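Local coordinates for TetR/AcrR family transcriptional regulator (Bradyrhizobium diazoefficiens, PDB 6G8G), which probably represses transcription as a TetR-family DNA-binding regulator and responds to flavonoids such as genistein, which it binds in its C-terminal domain, at residues Tyr104-Thr107 / Phe108-Lys112; Ala131-Phe134 / Tyr135-Pro139; Phe171-Leu174 / Val175-Glu178; Asp189-Glu192 / Glu193-Glu196. All coordinates share one frame; numbering follows the deposited sequence.

How the contacts relate
Contact 1 touches contacts 3 and 4. Its Phe108 belongs to the genistein pocket together with Pro180 and Leu181. Contact 3 joins it from helix 164-176, with centres about 13 Å apart, where Tyr104 OH meets Arg176 NH1 at 2.9 Å. The side chains of Phe108 and Arg176 each come to about 4 Å from genistein. Contact 4 touches helix 93-109 through Ile109 and Ile195, and its Leu190 side chain is about 13 Å from the ligand. Contact 2 stands apart from contact 1, with centres about 17 Å and nearest atoms about 6 Å apart. It faces the second subunit, as does contact 3.

Contact 1 (Tyr104-Thr107 / Phe108-Lys112); sequences YLHT and FIHRK
Phe108 points the edge of its ring at the face of Tyr104, one helical turn earlier. The pair is T-shaped, with planes at 85° and centroids 5.4 Å apart. Phe108 CE2 does the touching, 3.6 Å from Tyr104 CZ and offset toward the rim of the tyrosine ring. The tyrosine presents that face because CG lies anti to its backbone N (chi1 -180°). Phe108 has CG beside its own N (chi1 -79°), which swings its ring back toward Tyr104. The hydroxyl of Tyr104 is hydrogen-bonded to Arg176 NH1, and genistein touches Phe108. A Schellman motif ends helix 93-109 here: Lys112 N bonds to Thr107 O and Arg111 N to Phe108 O, with Arg111 at positive phi. Beside this helix end, the imidazoles of His106 and His110 meet obliquely. His110 ND1 also sends a weak hydrogen bond to His106 O, which lies in the plane of its ring and already accepts from His110 N. The side chain of Lys112 runs back across His106, bringing CE beside NE2 of the imidazole. Leu105 CB meets Ile109 CD1 at 4.1 Å.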
loop_
_atom_site.group_PDB
_atom_site.type_symbol
_atom_site.label_atom_id
_atom_site.label_comp_id
_atom_site.label_asym_id
_atom_site.label_seq_id
_atom_site.Cartn_x
_atom_site.Cartn_y
_atom_site.Cartn_z
ATOM N N TYR A 104 -4.063 -13.808 -6.140
ATOM C CA TYR A 104 -3.409 -12.749 -5.349
ATOM C C TYR A 104 -4.268 -11.504 -5.231
ATOM O O TYR A 104 -4.459 -10.974 -4.148
ATOM C CB TYR A 104 -2.110 -12.379 -6.028
ATOM C CG TYR A 104 -1.313 -11.330 -5.360
ATOM C CD1 TYR A 104 -0.900 -11.483 -4.053
ATOM C CD2 TYR A 104 -0.940 -10.209 -6.031
ATOM C CE1 TYR A 104 -0.133 -10.522 -3.427
ATOM C CE2 TYR A 104 -0.179 -9.220 -5.421
ATOM C CZ TYR A 104 0.238 -9.387 -4.125
ATOM O OH TYR A 104 0.950 -8.388 -3.508
ATOM N N LEU A 105 -4.839 -11.061 -6.334
ATOM C CA LEU A 105 -5.686 -9.902 -6.278
ATOM C C LEU A 105 -6.978 -10.160 -5.551
ATOM O O LEU A 105 -7.537 -9.227 -4.992
ATOM C CB LEU A 105 -5.999 -9.376 -7.676
ATOM C CG LEU A 105 -4.776 -8.869 -8.417
ATOM C CD1 LEU A 105 -5.203 -8.290 -9.743
ATOM C CD2 LEU A 105 -3.998 -7.822 -7.640
ATOM N N HIS A 106 -7.487 -11.385 -5.580
ATOM C CA HIS A 106 -8.710 -11.686 -4.857
ATOM C C HIS A 106 -8.599 -11.206 -3.404
ATOM O O HIS A 106 -9.523 -10.600 -2.830
ATOM C CB HIS A 106 -8.904 -13.224 -4.899
ATOM C CG HIS A 106 -10.062 -13.739 -4.101
ATOM N ND1 HIS A 106 -11.374 -13.655 -4.521
ATOM C CD2 HIS A 106 -10.086 -14.369 -2.899
ATOM C CE1 HIS A 106 -12.158 -14.197 -3.597
ATOM N NE2 HIS A 106 -11.400 -14.634 -2.604
ATOM N N THR A 107 -7.453 -11.479 -2.807
ATOM C CA THR A 107 -7.221 -11.057 -1.441
ATOM C C THR A 107 -7.442 -9.592 -1.231
ATOM O O THR A 107 -7.961 -9.165 -0.223
ATOM C CB THR A 107 -5.737 -11.275 -1.097
ATOM O OG1 THR A 107 -5.519 -12.669 -0.935
ATOM C CG2 THR A 107 -5.310 -10.514 0.166
ATOM N N PHE A 108 -6.927 -8.802 -2.128
ATOM C CA PHE A 108 -7.052 -7.359 -1.964
ATOM C C PHE A 108 -8.454 -6.888 -2.163
ATOM O O PHE A 108 -8.951 -6.078 -1.400
ATOM C CB PHE A 108 -6.184 -6.637 -2.971
ATOM C CG PHE A 108 -4.781 -6.611 -2.592
ATOM C CD1 PHE A 108 -4.361 -5.720 -1.666
ATOM C CD2 PHE A 108 -3.875 -7.482 -3.152
ATOM C CE1 PHE A 108 -3.022 -5.665 -1.299
ATOM C CE2 PHE A 108 -2.537 -7.463 -2.785
ATOM C CZ PHE A 108 -2.103 -6.536 -1.854
ATOM N N ILE A 109 -9.078 -7.399 -3.204
ATOM C CA ILE A 109 -10.413 -6.962 -3.591
ATOM C C ILE A 109 -11.430 -7.276 -2.492
ATOM O O ILE A 109 -12.252 -6.452 -2.181
ATOM C CB ILE A 109 -10.825 -7.638 -4.888
ATOM C CG1 ILE A 109 -9.980 -7.060 -6.017
ATOM C CG2 ILE A 109 -12.303 -7.465 -5.155
ATOM C CD1 ILE A 109 -9.825 -8.009 -7.177
ATOM N N HIS A 110 -11.310 -8.432 -1.852
ATOM C CA HIS A 110 -12.230 -8.805 -0.780
ATOM C C HIS A 110 -11.678 -8.441 0.575
ATOM O O HIS A 110 -12.089 -8.969 1.591
ATOM C CB HIS A 110 -12.586 -10.310 -0.897
ATOM C CG HIS A 110 -13.400 -10.599 -2.103
ATOM N ND1 HIS A 110 -12.822 -10.878 -3.320
ATOM C CD2 HIS A 110 -14.730 -10.515 -2.322
ATOM C CE1 HIS A 110 -13.761 -10.990 -4.239
ATOM N NE2 HIS A 110 -14.928 -10.769 -3.661
ATOM N N ARG A 111 -10.676 -7.599 0.586
ATOM C CA ARG A 111 -10.172 -7.007 1.807
ATOM C C ARG A 111 -9.957 -8.022 2.898
ATOM O O ARG A 111 -10.374 -7.822 4.031
ATOM C CB ARG A 111 -11.116 -5.917 2.272
ATOM C CG ARG A 111 -11.438 -4.889 1.219
ATOM C CD ARG A 111 -12.131 -3.755 1.897
ATOM N NE ARG A 111 -12.655 -2.837 0.903
ATOM C CZ ARG A 111 -12.904 -1.555 1.138
ATOM N NH1 ARG A 111 -13.369 -0.790 0.148
ATOM N NH2 ARG A 111 -12.677 -1.031 2.350
ATOM N N LYS A 112 -9.267 -9.102 2.566
ATOM C CA LYS A 112 -9.022 -10.161 3.526
ATOM C C LYS A 112 -7.826 -9.884 4.472
ATOM O O LYS A 112 -7.654 -10.616 5.410
ATOM C CB LYS A 112 -8.836 -11.499 2.780
ATOM C CG LYS A 112 -9.998 -11.903 1.854
ATOM C CD LYS A 112 -10.029 -13.414 1.614
ATOM C CE LYS A 112 -10.766 -13.874 0.337
ATOM N NZ LYS A 112 -12.262 -13.756 0.282
#

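Contact 2 (Ala131-Phe134 / Tyr135-Pro139); sequences ARLF and YESGP. With NHE (2-[N-cyclohexylamino]ethane sulfonic acid), chain F.
Ser137 turns its hydroxyl back onto the carbonyl of Leu133. Ser137 OG donates to Leu133 O at 2.6 Å, while Ser137 N donates to the same oxygen at 3.0 Å. The two donors arrive from opposite faces of the carbonyl plane, so one oxygen is gripped twice. The hydroxyl is placed there by OG standing beside the serine's own backbone N (chi1 -57°). Phe134 is buried nearby. Its ring takes Pro139 CD over one face, 4.2 Å from Phe134 CE2, and Val117 and Ile120 of helix 114-121 also pack on it. The double grip and this buried ring form the tight part.

The side with Arg132 and Glu136 is looser. Their salt bridge is long, 3.7 Å from Arg132 NH1 to Glu136 OE2, and the guanidinium and carboxylate planes stand 73° apart. The guanidinium has a closer partner in a bound 2-[N-cyclohexylamino]ethane sulfonic acid, probably from the crystallisation liquor. Arg132 NH2 bonds to its sulfonate O1 at 2.8 Å, and NH1 adds a weak bond to the same oxygen. The amine N of the bound molecule donates to Tyr135 OH at 3.0 Å. That hydroxyl is also hydrogen-bonded to Glu178 of the second subunit. Leu182 of the second subunit also packs on Tyr135.

Gly138 N bonds to Phe134 O as helix 128-137 ends. Gly138 is then N-cap of helix 139-155, a helix-to-helix junction in the all-helical C-terminal domain of this TetR-family protein.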
loop_
_atom_site.group_PDB
_atom_site.type_symbol
_atom_site.label_atom_id
_atom_site.label_comp_id
_atom_site.label_asym_id
_atom_site.label_seq_id
_atom_site.Cartn_x
_atom_site.Cartn_y
_atom_site.Cartn_z
ATOM N N ALA A 131 4.685 -7.094 14.107
ATOM C CA ALA A 131 4.498 -6.500 12.795
ATOM C C ALA A 131 5.358 -7.267 11.790
ATOM O O ALA A 131 4.936 -7.578 10.688
ATOM C CB ALA A 131 4.874 -5.045 12.857
ATOM N N ARG A 132 6.569 -7.616 12.179
ATOM C CA ARG A 132 7.421 -8.372 11.257
ATOM C C ARG A 132 6.954 -9.788 11.090
ATOM O O ARG A 132 7.058 -10.375 10.021
ATOM C CB ARG A 132 8.858 -8.376 11.714
ATOM C CG ARG A 132 9.787 -8.979 10.686
ATOM C CD ARG A 132 11.174 -8.392 10.804
ATOM N NE ARG A 132 11.343 -7.083 10.175
ATOM C CZ ARG A 132 11.323 -6.872 8.859
ATOM N NH1 ARG A 132 11.099 -7.877 7.999
ATOM N NH2 ARG A 132 11.502 -5.641 8.396
ATOM N N LEU A 133 6.423 -10.350 12.154
ATOM C CA LEU A 133 5.880 -11.692 12.067
ATOM C C LEU A 133 4.761 -11.744 11.009
ATOM O O LEU A 133 4.665 -12.690 10.244
ATOM C CB LEU A 133 5.340 -12.144 13.428
ATOM C CG LEU A 133 4.690 -13.531 13.389
ATOM C CD1 LEU A 133 5.687 -14.592 12.994
ATOM C CD2 LEU A 133 4.055 -13.868 14.714
ATOM N N PHE A 134 3.904 -10.736 11.015
ATOM C CA PHE A 134 2.854 -10.671 10.036
ATOM C C PHE A 134 3.436 -10.542 8.633
ATOM O O PHE A 134 3.080 -11.300 7.723
ATOM C CB PHE A 134 1.905 -9.500 10.313
ATOM C CG PHE A 134 1.008 -9.208 9.153
ATOM C CD1 PHE A 134 -0.104 -10.002 8.906
ATOM C CD2 PHE A 134 1.320 -8.213 8.269
ATOM C CE1 PHE A 134 -0.913 -9.765 7.831
ATOM C CE2 PHE A 134 0.499 -7.960 7.195
ATOM C CZ PHE A 134 -0.612 -8.736 6.978
ATOM N N TYR A 135 4.349 -9.596 8.460
ATOM C CA TYR A 135 4.975 -9.400 7.161
ATOM C C TYR A 135 5.593 -10.687 6.608
ATOM O O TYR A 135 5.355 -11.024 5.454
ATOM C CB TYR A 135 6.026 -8.300 7.205
ATOM C CG TYR A 135 6.694 -8.118 5.866
ATOM C CD1 TYR A 135 6.040 -7.489 4.817
ATOM C CD2 TYR A 135 7.949 -8.643 5.635
ATOM C CE1 TYR A 135 6.636 -7.362 3.582
ATOM C CE2 TYR A 135 8.564 -8.544 4.407
ATOM C CZ TYR A 135 7.908 -7.902 3.382
ATOM O OH TYR A 135 8.573 -7.843 2.172
ATOM N N GLU A 136 6.351 -11.407 7.429
ATOM C CA GLU A 136 7.077 -12.605 6.965
ATOM C C GLU A 136 6.184 -13.804 6.757
ATOM O O GLU A 136 6.487 -14.672 5.942
ATOM C CB GLU A 136 8.228 -12.969 7.905
ATOM C CG GLU A 136 9.262 -11.846 8.012
ATOM C CD GLU A 136 10.622 -12.258 8.565
ATOM O OE1 GLU A 136 10.677 -13.272 9.309
ATOM O OE2 GLU A 136 11.621 -11.546 8.251
ATOM N N SER A 137 5.061 -13.836 7.449
ATOM C CA SER A 137 4.117 -14.956 7.333
ATOM C C SER A 137 3.142 -14.789 6.187
ATOM O O SER A 137 2.574 -15.754 5.725
ATOM C CB SER A 137 3.318 -15.065 8.628
ATOM O OG SER A 137 4.192 -15.222 9.723
ATOM N N GLY A 138 2.889 -13.546 5.789
ATOM C CA GLY A 138 1.910 -13.251 4.726
ATOM C C GLY A 138 2.563 -12.769 3.428
ATOM O O GLY A 138 3.007 -13.551 2.608
ATOM N N PRO A 139 2.683 -11.465 3.265
ATOM C CA PRO A 139 3.277 -10.862 2.097
ATOM C C PRO A 139 4.596 -11.494 1.671
ATOM O O PRO A 139 4.766 -11.833 0.498
ATOM C CB PRO A 139 3.515 -9.430 2.551
ATOM C CG PRO A 139 2.437 -9.165 3.510
ATOM C CD PRO A 139 2.182 -10.461 4.220
HETATM C "C3'" NHE F . 12.189 -9.652 -1.909
HETATM C "C2'" NHE F . 11.470 -9.122 -0.662
HETATM C "C1'" NHE F . 12.153 -7.932 0.009
HETATM C "C6'" NHE F . 12.618 -6.904 -1.030
HETATM N N NHE F . 11.210 -7.314 0.933
HETATM C C1 NHE F . 11.586 -6.252 1.855
HETATM C C2 NHE F . 12.061 -6.838 3.191
HETATM S S NHE F . 12.456 -5.693 4.356
HETATM O O1 NHE F . 12.378 -6.377 5.837
HETATM O O2 NHE F . 13.806 -5.222 4.177
HETATM O O3 NHE F . 11.514 -4.610 4.334
HETATM C "C5'" NHE F . 13.414 -7.499 -2.197
HETATM C "C4'" NHE F . 12.623 -8.584 -2.910
#

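Contact 3 (Phe171-Leu174 / Val175-Glu178); sequences FLSL and VRGE
Arg176 folds its guanidinium back over the preceding turn of its own helix. One face of the group rests on the backbone of Leu172 and Ser173, with Ser173 CA 3.6 Å from its plane. The bend at chi3 (72°) turns the chain back, and Arg176 NH1 comes to 3.8 Å from Leu172 CB. Arg176 NH2 lies 3.2 Å from Ser173 OG, whose hydroxyl is hydrogen-bonded to Asn169 O. Val175 CG2 sits over one face of the Phe171 ring, 4.1 Å from Phe171 CZ and near the rim.

Farther out, Tyr104 OH holds Arg176 NH1, and NH2 makes a weak bond to Gly177 O of the second subunit. Arg176 also packs on Phe108 and comes to about 4 Å from genistein, beside the pocket. With an alanine here, Tyr104 OH would probably lose this partner, and a gap would be likely over the backbone of Leu172 and Ser173. Gly177 N closes the last turn on Ser173 O at 2.8 Å.

Helix 164-176 is wedged among others of the C-terminal domain. Leu172 packs on helix 139-155, Val175 on Leu105 of helix 93-109, and Phe171 makes an edge-to-face pair with Phe206 of helix 192-210. Leu174 meets Leu174 of the second subunit.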
loop_
_atom_site.group_PDB
_atom_site.type_symbol
_atom_site.label_atom_id
_atom_site.label_comp_id
_atom_site.label_asym_id
_atom_site.label_seq_id
_atom_site.Cartn_x
_atom_site.Cartn_y
_atom_site.Cartn_z
ATOM N N PHE A 171 6.979 -8.741 -10.151
ATOM C CA PHE A 171 5.727 -9.229 -10.740
ATOM C C PHE A 171 4.517 -8.785 -9.934
ATOM O O PHE A 171 3.545 -8.294 -10.476
ATOM C CB PHE A 171 5.738 -10.753 -10.849
ATOM C CG PHE A 171 4.473 -11.316 -11.373
ATOM C CD1 PHE A 171 4.232 -11.335 -12.729
ATOM C CD2 PHE A 171 3.533 -11.838 -10.530
ATOM C CE1 PHE A 171 3.063 -11.864 -13.226
ATOM C CE2 PHE A 171 2.356 -12.382 -11.023
ATOM C CZ PHE A 171 2.120 -12.392 -12.368
ATOM N N LEU A 172 4.610 -8.936 -8.627
ATOM C CA LEU A 172 3.512 -8.604 -7.757
ATOM C C LEU A 172 3.296 -7.100 -7.668
ATOM O O LEU A 172 2.163 -6.638 -7.749
ATOM C CB LEU A 172 3.727 -9.212 -6.385
ATOM C CG LEU A 172 3.779 -10.750 -6.373
ATOM C CD1 LEU A 172 4.368 -11.273 -5.074
ATOM C CD2 LEU A 172 2.393 -11.337 -6.580
ATOM N N SER A 173 4.357 -6.321 -7.581
ATOM C CA SER A 173 4.195 -4.869 -7.671
ATOM C C SER A 173 3.515 -4.434 -8.977
ATOM O O SER A 173 2.679 -3.562 -8.946
ATOM C CB SER A 173 5.523 -4.175 -7.543
ATOM O OG SER A 173 6.093 -4.551 -6.305
ATOM N N LEU A 174 3.831 -5.072 -10.096
ATOM C CA LEU A 174 3.204 -4.696 -11.346
ATOM C C LEU A 174 1.715 -4.976 -11.367
ATOM O O LEU A 174 0.925 -4.146 -11.760
ATOM C CB LEU A 174 3.839 -5.417 -12.507
ATOM C CG LEU A 174 5.238 -4.899 -12.772
ATOM C CD1 LEU A 174 5.984 -5.847 -13.680
ATOM C CD2 LEU A 174 5.171 -3.503 -13.385
ATOM N N VAL A 175 1.346 -6.154 -10.924
ATOM C CA VAL A 175 -0.008 -6.650 -11.022
ATOM C C VAL A 175 -0.878 -5.930 -10.019
ATOM O O VAL A 175 -2.040 -5.627 -10.262
ATOM C CB VAL A 175 0.037 -8.161 -10.769
ATOM C CG1 VAL A 175 -1.129 -8.633 -9.935
ATOM C CG2 VAL A 175 0.066 -8.886 -12.088
ATOM N N ARG A 176 -0.298 -5.694 -8.858
ATOM C CA ARG A 176 -0.986 -5.020 -7.763
ATOM C C ARG A 176 -1.153 -3.562 -8.116
ATOM O O ARG A 176 -2.176 -2.976 -7.882
ATOM C CB ARG A 176 -0.097 -5.165 -6.518
ATOM C CG ARG A 176 -0.628 -4.587 -5.248
ATOM C CD ARG A 176 0.233 -5.027 -4.093
ATOM N NE ARG A 176 1.520 -4.359 -4.094
ATOM C CZ ARG A 176 2.701 -4.962 -4.090
ATOM N NH1 ARG A 176 2.795 -6.275 -4.098
ATOM N NH2 ARG A 176 3.799 -4.244 -4.069
ATOM N N GLY A 177 -0.097 -2.989 -8.667
ATOM C CA GLY A 177 -0.025 -1.591 -9.009
ATOM C C GLY A 177 -0.572 -0.684 -7.948
ATOM O O GLY A 177 -0.054 -0.582 -6.849
ATOM N N GLU A 178 -1.685 -0.094 -8.309
ATOM C CA GLU A 178 -2.272 1.014 -7.632
ATOM C C GLU A 178 -3.526 0.571 -6.871
ATOM O O GLU A 178 -4.172 1.384 -6.222
ATOM C CB GLU A 178 -2.748 1.932 -8.729
ATOM C CG GLU A 178 -2.370 3.366 -8.623
ATOM C CD GLU A 178 -3.175 4.187 -9.633
ATOM O OE1 GLU A 178 -3.924 3.606 -10.486
ATOM O OE2 GLU A 178 -3.049 5.430 -9.542
#

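Contact 4 (Asp189-Glu192 / Glu193-Glu196); sequences DLTE and EAIE
Leu190 reaches forward from the loop and lays its side chain along the first turn of helix 192-210. Leu190 CD2 meets Ala194 CB at 3.5 Å. Leu190 CB faces Ile195 CG1 at 3.9 Å. Ile195 holds CG1 beside its own backbone N (chi1 -69°), which directs CG1 and CD1 back toward Leu190 and the carbonyl of Thr191. Ala194 CB, besides meeting the leucine, lies 3.4 Å from Thr191 OG1. Thr191 is the N-cap of the helix. Its OG1 stands between the backbone N and the carbonyl carbon (chi1 54°), and Thr191 OG1 accepts a weak bond from Ala194 N at 3.3 Å. The regular helix bonds begin here: Ile195 N donates to Thr191 O at 3.1 Å and Glu196 N to Glu192 O. Ile195 also packs on Ile109 of helix 93-109, which ties this helix start to its neighbour. A glycine at Ile195 would probably take an apolar partner from both Leu190 and Ile109 and open a gap between loop and helices. The carboxylate of Glu196 forms a salt bridge with Arg102 of helix 93-109.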
loop_
_atom_site.group_PDB
_atom_site.type_symbol
_atom_site.label_atom_id
_atom_site.label_comp_id
_atom_site.label_asym_id
_atom_site.label_seq_id
_atom_site.Cartn_x
_atom_site.Cartn_y
_atom_site.Cartn_z
ATOM N N ASP A 189 -14.209 -0.536 -7.843
ATOM C CA ASP A 189 -15.201 -1.602 -7.929
ATOM C C ASP A 189 -14.757 -2.401 -9.158
ATOM O O ASP A 189 -14.790 -1.916 -10.298
ATOM C CB ASP A 189 -16.622 -1.040 -8.095
ATOM C CG ASP A 189 -17.685 -1.837 -7.332
ATOM O OD1 ASP A 189 -17.339 -2.488 -6.321
ATOM O OD2 ASP A 189 -18.874 -1.778 -7.743
ATOM N N LEU A 190 -14.280 -3.609 -8.927
ATOM C CA LEU A 190 -13.616 -4.339 -9.989
ATOM C C LEU A 190 -14.421 -5.537 -10.438
ATOM O O LEU A 190 -14.523 -6.547 -9.747
ATOM C CB LEU A 190 -12.226 -4.732 -9.545
ATOM C CG LEU A 190 -11.234 -3.574 -9.641
ATOM C CD1 LEU A 190 -9.943 -4.015 -9.001
ATOM C CD2 LEU A 190 -10.974 -3.115 -11.072
ATOM N N THR A 191 -15.017 -5.380 -11.612
ATOM C CA THR A 191 -15.603 -6.484 -12.324
ATOM C C THR A 191 -14.502 -7.499 -12.678
ATOM O O THR A 191 -13.308 -7.155 -12.750
ATOM C CB THR A 191 -16.267 -6.006 -13.623
ATOM O OG1 THR A 191 -15.331 -5.252 -14.412
ATOM C CG2 THR A 191 -17.510 -5.149 -13.345
ATOM N N GLU A 192 -14.905 -8.749 -12.871
ATOM C CA GLU A 192 -14.002 -9.797 -13.347
ATOM C C GLU A 192 -13.198 -9.346 -14.549
ATOM O O GLU A 192 -12.014 -9.651 -14.652
ATOM C CB GLU A 192 -14.821 -11.036 -13.733
ATOM C CG GLU A 192 -14.273 -12.435 -13.455
ATOM C CD GLU A 192 -15.446 -13.395 -13.305
ATOM O OE1 GLU A 192 -15.652 -13.883 -12.169
ATOM O OE2 GLU A 192 -16.211 -13.600 -14.294
ATOM N N GLU A 193 -13.839 -8.626 -15.451
ATOM C CA GLU A 193 -13.194 -8.202 -16.680
ATOM C C GLU A 193 -12.084 -7.215 -16.392
ATOM O O GLU A 193 -11.054 -7.226 -17.057
ATOM C CB GLU A 193 -14.156 -7.480 -17.633
ATOM C CG GLU A 193 -13.621 -7.495 -19.026
ATOM C CD GLU A 193 -14.200 -6.392 -19.913
ATOM O OE1 GLU A 193 -14.922 -5.497 -19.409
ATOM O OE2 GLU A 193 -13.926 -6.420 -21.126
ATOM N N ALA A 194 -12.371 -6.272 -15.504
ATOM C CA ALA A 194 -11.421 -5.227 -15.153
ATOM C C ALA A 194 -10.200 -5.855 -14.492
ATOM O O ALA A 194 -9.076 -5.376 -14.665
ATOM C CB ALA A 194 -12.075 -4.227 -14.230
ATOM N N ILE A 195 -10.428 -6.925 -13.728
ATOM C CA ILE A 195 -9.340 -7.645 -13.097
ATOM C C ILE A 195 -8.473 -8.334 -14.107
ATOM O O ILE A 195 -7.238 -8.290 -13.980
ATOM C CB ILE A 195 -9.844 -8.663 -12.090
ATOM C CG1 ILE A 195 -10.433 -7.934 -10.887
ATOM C CG2 ILE A 195 -8.702 -9.547 -11.590
ATOM C CD1 ILE A 195 -11.345 -8.789 -10.039
ATOM N N GLU A 196 -9.086 -8.972 -15.096
ATOM C CA GLU A 196 -8.290 -9.629 -16.141
ATOM C C GLU A 196 -7.403 -8.609 -16.827
ATOM O O GLU A 196 -6.279 -8.914 -17.165
ATOM C CB GLU A 196 -9.146 -10.316 -17.200
ATOM C CG GLU A 196 -9.856 -11.598 -16.767
ATOM C CD GLU A 196 -8.957 -12.573 -15.993
ATOM O OE1 GLU A 196 -7.962 -13.132 -16.550
ATOM O OE2 GLU A 196 -9.269 -12.785 -14.799
#